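Long-range contacts in glycosyl hydrolase, family 38 (Enterococcus faecalis, PDB 5KBP), which probably hydrolyses alpha-mannosidic linkages in carbohydrates, as a metal-binding family 38 glycoside hydrolase: residues Met133-Gln138 against Phe890-Trp895; Glu425-Pro430 against His441-Lys446; Lys446-Tyr451 against Lys488-Glu493; Ala852-Cys857 against Pro886-Glu891. One frame throughout, in Å; residues are numbered along the deposited sequence.

Contacts 1 and 4 lie about 11 Å apart, centre to centre, and share F890 and E891: the same C-terminal loop faces the N-terminal domain in contact 1 and a neighbouring loop of its own sandwich in contact 4. Contact 1 is buried and works through glutamine amides on backbone groups; contact 4, at the surface, is a backbone bridge with apolar and proline packing. Far off, contacts 2 and 3 share K446. Contact 2, at the surface, sets helix 436-445 against strand 416-430 through leucines and a weak ion pair; contact 3, partly buried, sets the loop after the helix against the neighbouring strand 483-499, with a tyrosine on a leucine and a lysine on a threonine hydroxyl.

Contact 1: residues Met133-Gln138 against Phe890-Trp895; sequences MGQTPQ and FEIRTW
The backbones of Q138 and I892 stay apart, 7.8 Å between their CA atoms. M133 to T136 form a type I turn, Q135 is the N-cap of helix 136-141, and opposite them lie the loop residues F890 and E891 that lead into strand 892-897. The carbonyl oxygen of F890 takes two of the bonds. Q135 NE2 donates to F890 O over 2.9 Å, close to the plane of its own amide and tilted 21° from the carbonyl plane. From Q138, NE2 gives a second bond to F890 O, 2.8 Å long and running nearly along the C=O axis. The other end of the Q138 amide is used too, since its OE1 accepts from I892 N at 2.7 Å, with the donor above the amide carbonyl plane. One amide thus bridges the F890 carbonyl of the loop and the first N-H of the strand. This joins the N-terminal domain of the family 38 glycosidase to its C-terminal beta sandwich, at the point where the last strand of that sandwich begins. With CG anti to the backbone N (chi1 -175°) and an extended chain beyond, Q138 has the length to get there. Q135 is instead bent at chi2, and its OE1 receives Q138 NE2 at 2.6 Å, which ties the two amides together. I892 lies against the Q138 amide, its CG1 3.4 Å from Q138 NE2. Q135 NE2 has a further acceptor in Y693 O, while R893 grips the E891 carboxylate side-on, with NE and NH2 each on a separate oxygen.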
# COMPACT_ATOMS: atom_id res chain seq x y z
N MET A 133 19.06 22.84 2.56
CA MET A 133 18.82 23.78 1.47
C MET A 133 19.32 25.17 1.84
O MET A 133 19.32 25.57 3.01
CB MET A 133 17.33 23.83 1.14
CG MET A 133 16.47 24.20 2.33
SD MET A 133 14.70 24.21 2.00
CE MET A 133 14.40 22.48 1.71
N GLY A 134 19.75 25.92 0.82
CA GLY A 134 20.28 27.25 1.05
C GLY A 134 19.24 28.24 1.55
O GLY A 134 19.58 29.17 2.29
N GLN A 135 17.98 28.06 1.16
CA GLN A 135 16.91 28.97 1.54
C GLN A 135 16.31 28.66 2.91
O GLN A 135 15.24 29.19 3.22
CB GLN A 135 15.80 28.96 0.48
CG GLN A 135 16.13 29.72 -0.79
CD GLN A 135 15.94 31.22 -0.65
OE1 GLN A 135 15.99 31.77 0.45
NE2 GLN A 135 15.70 31.89 -1.77
N THR A 136 16.98 27.84 3.72
CA THR A 136 16.44 27.51 5.04
C THR A 136 16.18 28.74 5.91
O THR A 136 15.09 28.82 6.51
CB THR A 136 17.37 26.53 5.76
OG1 THR A 136 17.61 25.39 4.92
CG2 THR A 136 16.75 26.06 7.06
N PRO A 137 17.09 29.72 6.03
CA PRO A 137 16.79 30.87 6.90
C PRO A 137 15.53 31.63 6.49
O PRO A 137 14.72 31.98 7.36
CB PRO A 137 18.04 31.74 6.77
CG PRO A 137 19.12 30.80 6.38
CD PRO A 137 18.46 29.80 5.49
N GLN A 138 15.35 31.89 5.20
CA GLN A 138 14.15 32.61 4.77
C GLN A 138 12.90 31.78 4.99
O GLN A 138 11.86 32.31 5.39
CB GLN A 138 14.27 33.02 3.30
CG GLN A 138 13.11 33.88 2.82
CD GLN A 138 13.18 34.19 1.34
OE1 GLN A 138 12.51 35.10 0.86
NE2 GLN A 138 14.00 33.44 0.61
N PHE A 890 16.12 36.73 -4.32
CA PHE A 890 15.86 35.42 -3.73
C PHE A 890 14.72 35.47 -2.72
O PHE A 890 14.65 34.64 -1.80
CB PHE A 890 17.12 34.85 -3.08
CG PHE A 890 18.31 34.79 -4.00
CD1 PHE A 890 18.37 33.84 -5.01
CD2 PHE A 890 19.36 35.67 -3.85
CE1 PHE A 890 19.46 33.78 -5.86
CE2 PHE A 890 20.46 35.61 -4.69
CZ PHE A 890 20.51 34.67 -5.70
N GLU A 891 13.81 36.43 -2.87
CA GLU A 891 12.67 36.53 -1.98
C GLU A 891 11.59 35.53 -2.38
O GLU A 891 11.31 35.33 -3.56
CB GLU A 891 12.09 37.94 -1.99
CG GLU A 891 11.01 38.16 -0.94
CD GLU A 891 10.17 39.40 -1.20
OE1 GLU A 891 8.93 39.29 -1.12
OE2 GLU A 891 10.75 40.46 -1.49
N ILE A 892 10.99 34.89 -1.38
CA ILE A 892 9.83 34.02 -1.57
C ILE A 892 8.61 34.85 -1.18
O ILE A 892 8.32 35.03 0.01
CB ILE A 892 9.94 32.74 -0.74
CG1 ILE A 892 11.28 32.05 -0.99
CG2 ILE A 892 8.79 31.80 -1.08
CD1 ILE A 892 11.56 30.92 -0.02
N ARG A 893 7.90 35.36 -2.18
CA ARG A 893 6.76 36.24 -1.94
C ARG A 893 5.45 35.47 -2.08
O ARG A 893 5.29 34.66 -3.01
CB ARG A 893 6.78 37.42 -2.91
CG ARG A 893 5.68 38.44 -2.66
CD ARG A 893 5.96 39.75 -3.38
NE ARG A 893 7.12 40.44 -2.83
CZ ARG A 893 7.55 41.62 -3.26
NH1 ARG A 893 6.92 42.24 -4.25
NH2 ARG A 893 8.62 42.18 -2.70
N THR A 894 4.53 35.72 -1.16
CA THR A 894 3.21 35.09 -1.16
C THR A 894 2.14 36.17 -1.12
O THR A 894 2.18 37.06 -0.27
CB THR A 894 3.05 34.14 0.03
OG1 THR A 894 4.12 33.19 0.03
CG2 THR A 894 1.73 33.40 -0.06
N TRP A 895 1.19 36.09 -2.04
CA TRP A 895 0.09 37.04 -2.14
C TRP A 895 -1.18 36.48 -1.50
O TRP A 895 -1.32 35.27 -1.30
CB TRP A 895 -0.18 37.41 -3.59
CG TRP A 895 0.89 38.22 -4.26
CD1 TRP A 895 0.91 39.57 -4.43
CD2 TRP A 895 2.10 37.72 -4.85
NE1 TRP A 895 2.06 39.95 -5.09
CE2 TRP A 895 2.80 38.83 -5.36
CE3 TRP A 895 2.65 36.44 -5.00
CZ2 TRP A 895 4.03 38.70 -6.01
CZ3 TRP A 895 3.87 36.32 -5.64
CH2 TRP A 895 4.54 37.44 -6.14

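Contact 2: residues Glu425-Pro430 against His441-Lys446; sequences EIERLP and HELKQK
E427 and L429 face the helix from a strand with an extra residue in its pairing: I426 and E427 both lie opposite K488 of the neighbouring strand, a classic beta bulge. Strand 416-430 is, within this chain, an outer strand of a three-stranded antiparallel sheet, and helix 436-445, the next element in the chain, folds back over it. The short segments run nearly antiparallel, 160° between their directions, with their axes 10.0 Å apart at closest approach. That spacing is bridged by two leucines meeting tip to tip. L429 CD1 comes within 3.7 Å of L443 CG, and CD2 of L443 is equally close to that methyl. Both leucines carry CG anti to the carbonyl carbon (chi1 -57° at L429, -63° at L443), which sends each branched end across the gap. L443 is buried, the partner on the strand only partly. Beside them the CB of E427 is 4.2 Å from L443 CD2, so the aliphatic base of the glutamate extends the apolar patch toward the bulge. E442 adds a looser border, its OE2 lying 3.8 Å from L429 CD1. On its other side the strand residue R428 turns away from the helix and pairs with D475. The second subunit comes up to the helix as well, where its A626 and E622 pack on H441 and K444. Further along the chain, the fully extended K446 runs back toward the bulge and obliquely past the E427 carboxylate. Their ion pair is long and the hydrogen bond in it weak, with K446 NZ 3.4 Å from E427 OE2.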
# COMPACT_ATOMS: atom_id res chain seq x y z
N GLU A 425 -15.02 13.29 -27.71
CA GLU A 425 -16.07 12.31 -27.99
C GLU A 425 -17.01 12.88 -29.05
O GLU A 425 -17.64 13.92 -28.84
CB GLU A 425 -16.84 11.98 -26.71
CG GLU A 425 -17.97 10.99 -26.90
CD GLU A 425 -18.87 10.90 -25.68
OE1 GLU A 425 -19.83 11.70 -25.59
OE2 GLU A 425 -18.60 10.05 -24.80
N ILE A 426 -17.10 12.19 -30.19
CA ILE A 426 -17.96 12.66 -31.28
C ILE A 426 -19.29 11.92 -31.34
O ILE A 426 -20.26 12.45 -31.92
CB ILE A 426 -17.24 12.56 -32.64
CG1 ILE A 426 -16.80 11.12 -32.92
CG2 ILE A 426 -16.04 13.50 -32.67
CD1 ILE A 426 -16.16 10.94 -34.27
N GLU A 427 -19.38 10.72 -30.77
CA GLU A 427 -20.63 9.97 -30.75
C GLU A 427 -20.70 9.17 -29.45
O GLU A 427 -19.69 8.92 -28.80
CB GLU A 427 -20.76 9.04 -31.96
CG GLU A 427 -21.32 9.73 -33.20
CD GLU A 427 -20.54 9.40 -34.45
OE1 GLU A 427 -19.66 8.51 -34.39
OE2 GLU A 427 -20.80 10.03 -35.49
N ARG A 428 -21.92 8.77 -29.09
CA ARG A 428 -22.15 8.11 -27.81
C ARG A 428 -23.43 7.29 -27.89
O ARG A 428 -24.50 7.84 -28.14
CB ARG A 428 -22.24 9.15 -26.69
CG ARG A 428 -22.50 8.57 -25.31
CD ARG A 428 -21.69 9.33 -24.27
NE ARG A 428 -22.46 9.60 -23.06
CZ ARG A 428 -21.97 10.25 -22.00
NH1 ARG A 428 -20.72 10.70 -22.02
NH2 ARG A 428 -22.74 10.45 -20.94
N LEU A 429 -23.31 5.98 -27.68
CA LEU A 429 -24.46 5.08 -27.68
C LEU A 429 -24.63 4.49 -26.29
O LEU A 429 -23.89 3.58 -25.90
CB LEU A 429 -24.27 3.96 -28.71
CG LEU A 429 -24.04 4.36 -30.17
CD1 LEU A 429 -23.98 3.12 -31.06
CD2 LEU A 429 -25.11 5.33 -30.66
N PRO A 430 -25.59 4.98 -25.50
CA PRO A 430 -25.79 4.42 -24.16
C PRO A 430 -26.24 2.96 -24.23
O PRO A 430 -26.76 2.49 -25.24
CB PRO A 430 -26.89 5.31 -23.56
CG PRO A 430 -26.87 6.56 -24.39
CD PRO A 430 -26.48 6.12 -25.76
N HIS A 441 -19.60 -2.44 -32.48
CA HIS A 441 -19.30 -2.62 -33.90
C HIS A 441 -20.08 -1.66 -34.79
O HIS A 441 -19.65 -1.39 -35.91
CB HIS A 441 -19.57 -4.07 -34.31
CG HIS A 441 -18.65 -5.06 -33.67
ND1 HIS A 441 -19.02 -5.85 -32.61
CD2 HIS A 441 -17.36 -5.38 -33.95
CE1 HIS A 441 -18.01 -6.62 -32.26
NE2 HIS A 441 -16.99 -6.35 -33.05
N GLU A 442 -21.21 -1.13 -34.31
CA GLU A 442 -21.92 -0.11 -35.07
C GLU A 442 -21.08 1.16 -35.20
O GLU A 442 -20.98 1.74 -36.28
CB GLU A 442 -23.27 0.20 -34.42
CG GLU A 442 -24.02 1.36 -35.05
CD GLU A 442 -25.35 1.62 -34.38
OE1 GLU A 442 -25.97 0.66 -33.88
OE2 GLU A 442 -25.78 2.80 -34.35
N LEU A 443 -20.47 1.60 -34.09
CA LEU A 443 -19.59 2.76 -34.15
C LEU A 443 -18.30 2.44 -34.90
O LEU A 443 -17.75 3.32 -35.57
CB LEU A 443 -19.27 3.24 -32.73
CG LEU A 443 -20.44 3.74 -31.89
CD1 LEU A 443 -19.98 4.15 -30.50
CD2 LEU A 443 -21.14 4.90 -32.59
N LYS A 444 -17.81 1.20 -34.79
CA LYS A 444 -16.58 0.83 -35.48
C LYS A 444 -16.77 0.88 -37.00
O LYS A 444 -15.84 1.24 -37.73
CB LYS A 444 -16.14 -0.57 -35.04
CG LYS A 444 -14.66 -0.86 -35.23
CD LYS A 444 -13.89 -0.59 -33.95
CE LYS A 444 -12.47 -1.13 -34.04
NZ LYS A 444 -11.74 -0.99 -32.75
N GLN A 445 -17.95 0.51 -37.48
CA GLN A 445 -18.25 0.49 -38.90
C GLN A 445 -18.75 1.82 -39.44
O GLN A 445 -18.80 2.00 -40.66
CB GLN A 445 -19.28 -0.60 -39.21
CG GLN A 445 -18.82 -2.01 -38.87
CD GLN A 445 -19.98 -2.99 -38.77
OE1 GLN A 445 -21.13 -2.64 -39.03
NE2 GLN A 445 -19.68 -4.22 -38.37
N LYS A 446 -19.13 2.75 -38.57
CA LYS A 446 -19.63 4.04 -39.03
C LYS A 446 -18.49 4.89 -39.55
O LYS A 446 -17.45 5.03 -38.90
CB LYS A 446 -20.36 4.76 -37.90
CG LYS A 446 -21.13 5.99 -38.35
CD LYS A 446 -21.92 6.61 -37.21
CE LYS A 446 -22.77 7.78 -37.69
NZ LYS A 446 -23.58 8.38 -36.58

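Contact 3: residues Lys446-Tyr451 against Lys488-Glu493; sequences KATPDY and KYLTVE
Y451 and L490 make the close-packed, buried end of this contact. CD2 of the leucine lies 3.5 Å from CD2 of the tyrosine ring, the two side chains crossing at a slant. L490 points from its strand toward the loop, and with CG roughly anti to N (chi1 -152°) it brings CD2 to the ring. L509 and Q511 also touch the tyrosine, and I465 touches the leucine. T448 adds little to this apolar part, as its CG2 stays 4.4 Å from L490 CD1. The loop 446-451 leaves helix 436-445 and enters strand 451-454, while 488-493 belongs to the central strand of the three-stranded antiparallel sheet 416-430, 483-499 and 463-475. Helix, loop and sheet all fall in the first of the C-terminal domains of the family 38 glycosidase, and here the loop passes over a face of the sheet without pairing with it: even the nearest CA atoms, T448 to L490, are 9.2 Å apart. Toward the solvent side the contact becomes polar. The buried K488 stretches out with every torsion near 180° and brings its NZ to OG1 of the partly exposed T448, a hydrogen bond of 2.9 Å. The carbonyl oxygen K446 O is also 2.9 Å from K488 NZ, but at a poor angle for a hydrogen bond. E468 serves both partners, hydrogen-bonded through OE1 to the threonine hydroxyl and joined to the lysine by a long, weak ion pair through OE2. The threonine is therefore gripped by a lysine and a glutamate together. Beyond this, K446 and A447 are exposed.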
# COMPACT_ATOMS: atom_id res chain seq x y z
N LYS A 446 -19.13 2.75 -38.57
CA LYS A 446 -19.63 4.04 -39.03
C LYS A 446 -18.49 4.89 -39.55
O LYS A 446 -17.45 5.03 -38.90
CB LYS A 446 -20.36 4.76 -37.90
CG LYS A 446 -21.13 5.99 -38.35
CD LYS A 446 -21.92 6.61 -37.21
CE LYS A 446 -22.77 7.78 -37.69
NZ LYS A 446 -23.58 8.38 -36.58
N ALA A 447 -18.68 5.46 -40.74
CA ALA A 447 -17.65 6.29 -41.35
C ALA A 447 -17.40 7.54 -40.51
O ALA A 447 -18.29 8.06 -39.85
CB ALA A 447 -18.05 6.68 -42.77
N THR A 448 -16.15 8.02 -40.55
CA THR A 448 -15.76 9.18 -39.77
C THR A 448 -15.76 10.41 -40.65
O THR A 448 -14.96 10.49 -41.59
CB THR A 448 -14.37 8.97 -39.16
OG1 THR A 448 -14.39 7.82 -38.31
CG2 THR A 448 -13.96 10.19 -38.35
N PRO A 449 -16.62 11.39 -40.39
CA PRO A 449 -16.56 12.64 -41.16
C PRO A 449 -15.30 13.42 -40.83
O PRO A 449 -14.68 13.26 -39.78
CB PRO A 449 -17.81 13.40 -40.70
CG PRO A 449 -18.67 12.39 -39.99
CD PRO A 449 -17.71 11.40 -39.40
N ASP A 450 -14.91 14.28 -41.77
CA ASP A 450 -13.78 15.17 -41.54
C ASP A 450 -14.23 16.33 -40.67
O ASP A 450 -15.27 16.94 -40.92
CB ASP A 450 -13.21 15.68 -42.87
CG ASP A 450 -11.90 16.41 -42.69
OD1 ASP A 450 -11.17 16.10 -41.72
OD2 ASP A 450 -11.58 17.29 -43.52
N TYR A 451 -13.45 16.62 -39.63
CA TYR A 451 -13.81 17.65 -38.66
C TYR A 451 -12.85 18.83 -38.74
O TYR A 451 -11.76 18.74 -39.33
CB TYR A 451 -13.84 17.08 -37.24
CG TYR A 451 -15.08 16.26 -36.95
CD1 TYR A 451 -16.22 16.87 -36.44
CD2 TYR A 451 -15.11 14.90 -37.19
CE1 TYR A 451 -17.36 16.13 -36.17
CE2 TYR A 451 -16.24 14.15 -36.92
CZ TYR A 451 -17.36 14.77 -36.42
OH TYR A 451 -18.49 14.03 -36.16
N LYS A 488 -17.33 6.87 -29.46
CA LYS A 488 -16.29 7.05 -30.47
C LYS A 488 -15.56 8.35 -30.16
O LYS A 488 -16.19 9.39 -29.96
CB LYS A 488 -16.88 7.09 -31.88
CG LYS A 488 -15.84 7.08 -32.98
CD LYS A 488 -16.46 6.78 -34.33
CE LYS A 488 -15.39 6.55 -35.39
NZ LYS A 488 -15.98 6.10 -36.68
N TYR A 489 -14.23 8.28 -30.13
CA TYR A 489 -13.41 9.41 -29.74
C TYR A 489 -12.50 9.82 -30.89
O TYR A 489 -11.96 8.97 -31.60
CB TYR A 489 -12.56 9.08 -28.50
CG TYR A 489 -13.38 8.76 -27.28
CD1 TYR A 489 -13.79 9.77 -26.41
CD2 TYR A 489 -13.75 7.46 -26.99
CE1 TYR A 489 -14.54 9.48 -25.29
CE2 TYR A 489 -14.51 7.16 -25.87
CZ TYR A 489 -14.90 8.18 -25.02
OH TYR A 489 -15.65 7.89 -23.91
N LEU A 490 -12.33 11.13 -31.05
CA LEU A 490 -11.42 11.69 -32.04
C LEU A 490 -10.31 12.43 -31.32
O LEU A 490 -10.57 13.20 -30.38
CB LEU A 490 -12.16 12.63 -33.00
CG LEU A 490 -11.55 12.74 -34.39
CD1 LEU A 490 -11.37 11.36 -35.00
CD2 LEU A 490 -12.40 13.62 -35.29
N THR A 491 -9.07 12.19 -31.74
CA THR A 491 -7.89 12.79 -31.13
C THR A 491 -7.38 13.88 -32.06
O THR A 491 -6.89 13.60 -33.16
CB THR A 491 -6.82 11.73 -30.88
OG1 THR A 491 -7.31 10.76 -29.94
CG2 THR A 491 -5.56 12.37 -30.32
N VAL A 492 -7.50 15.13 -31.62
CA VAL A 492 -7.16 16.30 -32.43
C VAL A 492 -5.87 16.91 -31.90
O VAL A 492 -5.65 16.97 -30.69
CB VAL A 492 -8.30 17.33 -32.42
CG1 VAL A 492 -7.99 18.50 -33.34
CG2 VAL A 492 -9.62 16.67 -32.81
N GLU A 493 -5.02 17.36 -32.82
CA GLU A 493 -3.71 17.92 -32.49
C GLU A 493 -3.75 19.42 -32.74
O GLU A 493 -4.05 19.86 -33.86
CB GLU A 493 -2.61 17.26 -33.31
CG GLU A 493 -1.21 17.47 -32.78
CD GLU A 493 -0.17 16.67 -33.55
OE1 GLU A 493 -0.33 16.51 -34.77
OE2 GLU A 493 0.79 16.19 -32.91

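Contact 4: residues Ala852-Cys857 against Pro886-Glu891; sequences AQNIPC and PLRPFE. With SO4 (sulfate ion), chain I.
Two backbone hydrogen bonds join I855 and L887 as an antiparallel hydrogen-bonded pair, a single bridge between two loops. I855 N donates to L887 O at 3.1 Å, lying in the carbonyl plane, and L887 N returns a shorter bond of 2.7 Å to I855 O, with a C=O...donor angle of 171°. N854 CA adds a CA-H...O contact to L887 O. Apolar contacts gather round L887 CB. I855 and L887 lie side by side and point the same way, while CB of C857 meets L887 CB at 3.7 Å. The CG1 branch of I855 stands between the backbone N and the carbonyl carbon (chi1 68°), and from there it packs on L887 CB. At the other end, A852 CB sits 3.6 Å from F890 CE2, at a slant to the ring. P889 packs against A852 and N854: its CB is 3.3 Å from A852 O, and its CD is as close to N854 OD1. Polar groups, backbone and side chain, make up the turn and hold a sulfate. R888 to E891 is a type II turn, closed by E891 N on R888 O; E891 OE2 accepts from R888 N and also lies over the face of the R888 guanidinium, an attraction of charges alone. The sulfate, probably from the crystallisation liquor, takes hydrogen bonds from A852 N and from Q853 NE2, the latter reaching two of its oxygens. N849 ties the two loops together, its ND2 bonding to Q853 O and R888 O. The arrangement is a single-bridge pairing of connecting loops at the ends of adjacent strands 843-849 and 892-897 of the C-terminal beta sandwich, near the surface.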
# COMPACT_ATOMS: atom_id res chain seq x y z
N ALA A 852 19.56 37.63 -8.32
CA ALA A 852 20.08 38.34 -7.16
C ALA A 852 19.80 39.84 -7.23
O ALA A 852 20.38 40.60 -6.44
CB ALA A 852 21.58 38.09 -7.02
N GLN A 853 18.94 40.28 -8.14
CA GLN A 853 18.60 41.68 -8.28
C GLN A 853 17.15 41.93 -7.87
O GLN A 853 16.30 41.04 -7.94
CB GLN A 853 18.80 42.16 -9.72
CG GLN A 853 20.24 42.42 -10.11
CD GLN A 853 21.02 41.15 -10.36
OE1 GLN A 853 22.08 40.93 -9.76
NE2 GLN A 853 20.51 40.30 -11.24
N ASN A 854 16.89 43.16 -7.42
CA ASN A 854 15.52 43.59 -7.17
C ASN A 854 14.81 43.79 -8.51
O ASN A 854 15.23 44.61 -9.33
CB ASN A 854 15.51 44.88 -6.36
CG ASN A 854 16.10 44.70 -4.98
OD1 ASN A 854 15.40 44.37 -4.02
ND2 ASN A 854 17.41 44.93 -4.86
N ILE A 855 13.74 43.03 -8.73
CA ILE A 855 13.00 43.10 -9.99
C ILE A 855 11.57 43.56 -9.70
O ILE A 855 11.07 43.34 -8.59
CB ILE A 855 13.02 41.75 -10.72
CG1 ILE A 855 12.20 40.71 -9.96
CG2 ILE A 855 14.45 41.27 -10.91
CD1 ILE A 855 12.19 39.35 -10.62
N PRO A 856 10.89 44.20 -10.64
CA PRO A 856 9.49 44.57 -10.42
C PRO A 856 8.60 43.33 -10.41
O PRO A 856 8.77 42.42 -11.22
CB PRO A 856 9.16 45.49 -11.60
CG PRO A 856 10.12 45.06 -12.67
CD PRO A 856 11.38 44.66 -11.96
N CYS A 857 7.65 43.31 -9.48
CA CYS A 857 6.76 42.15 -9.35
C CYS A 857 5.41 42.64 -8.82
O CYS A 857 5.20 42.73 -7.61
CB CYS A 857 7.36 41.08 -8.45
SG CYS A 857 6.49 39.50 -8.49
N PRO A 886 9.12 46.18 -5.02
CA PRO A 886 9.90 45.31 -5.89
C PRO A 886 10.26 44.00 -5.19
O PRO A 886 10.43 43.95 -3.97
CB PRO A 886 11.15 46.14 -6.20
CG PRO A 886 11.23 47.13 -5.08
CD PRO A 886 9.81 47.45 -4.73
N LEU A 887 10.36 42.94 -5.99
CA LEU A 887 10.73 41.63 -5.46
C LEU A 887 12.21 41.62 -5.11
O LEU A 887 13.06 41.83 -5.97
CB LEU A 887 10.40 40.54 -6.48
CG LEU A 887 10.45 39.10 -5.98
CD1 LEU A 887 9.52 38.91 -4.79
CD2 LEU A 887 10.08 38.14 -7.10
N ARG A 888 12.51 41.38 -3.84
CA ARG A 888 13.89 41.39 -3.38
C ARG A 888 14.63 40.16 -3.88
O ARG A 888 14.01 39.15 -4.25
CB ARG A 888 13.93 41.47 -1.85
CG ARG A 888 13.37 42.77 -1.30
CD ARG A 888 13.59 42.90 0.19
NE ARG A 888 12.84 41.90 0.95
CZ ARG A 888 11.58 42.07 1.35
NH1 ARG A 888 10.97 41.11 2.04
NH2 ARG A 888 10.93 43.19 1.06
N PRO A 889 15.96 40.22 -3.94
CA PRO A 889 16.74 39.07 -4.43
C PRO A 889 16.47 37.81 -3.62
O PRO A 889 16.57 37.81 -2.39
CB PRO A 889 18.19 39.53 -4.28
CG PRO A 889 18.15 40.76 -3.42
CD PRO A 889 16.82 41.38 -3.69
N PHE A 890 16.12 36.73 -4.32
CA PHE A 890 15.86 35.42 -3.73
C PHE A 890 14.72 35.47 -2.72
O PHE A 890 14.65 34.64 -1.80
CB PHE A 890 17.12 34.85 -3.08
CG PHE A 890 18.31 34.79 -4.00
CD1 PHE A 890 18.37 33.84 -5.01
CD2 PHE A 890 19.36 35.67 -3.85
CE1 PHE A 890 19.46 33.78 -5.86
CE2 PHE A 890 20.46 35.61 -4.69
CZ PHE A 890 20.51 34.67 -5.70
N GLU A 891 13.81 36.43 -2.87
CA GLU A 891 12.67 36.53 -1.98
C GLU A 891 11.59 35.53 -2.38
O GLU A 891 11.31 35.33 -3.56
CB GLU A 891 12.09 37.94 -1.99
CG GLU A 891 11.01 38.16 -0.94
CD GLU A 891 10.17 39.40 -1.20
OE1 GLU A 891 8.93 39.29 -1.12
OE2 GLU A 891 10.75 40.46 -1.49
S SO4 I . 22.30 37.29 -11.33
O1 SO4 I . 23.22 36.36 -11.99
O2 SO4 I . 21.17 37.56 -12.21
O3 SO4 I . 23.00 38.54 -11.05
O4 SO4 I . 21.83 36.71 -10.08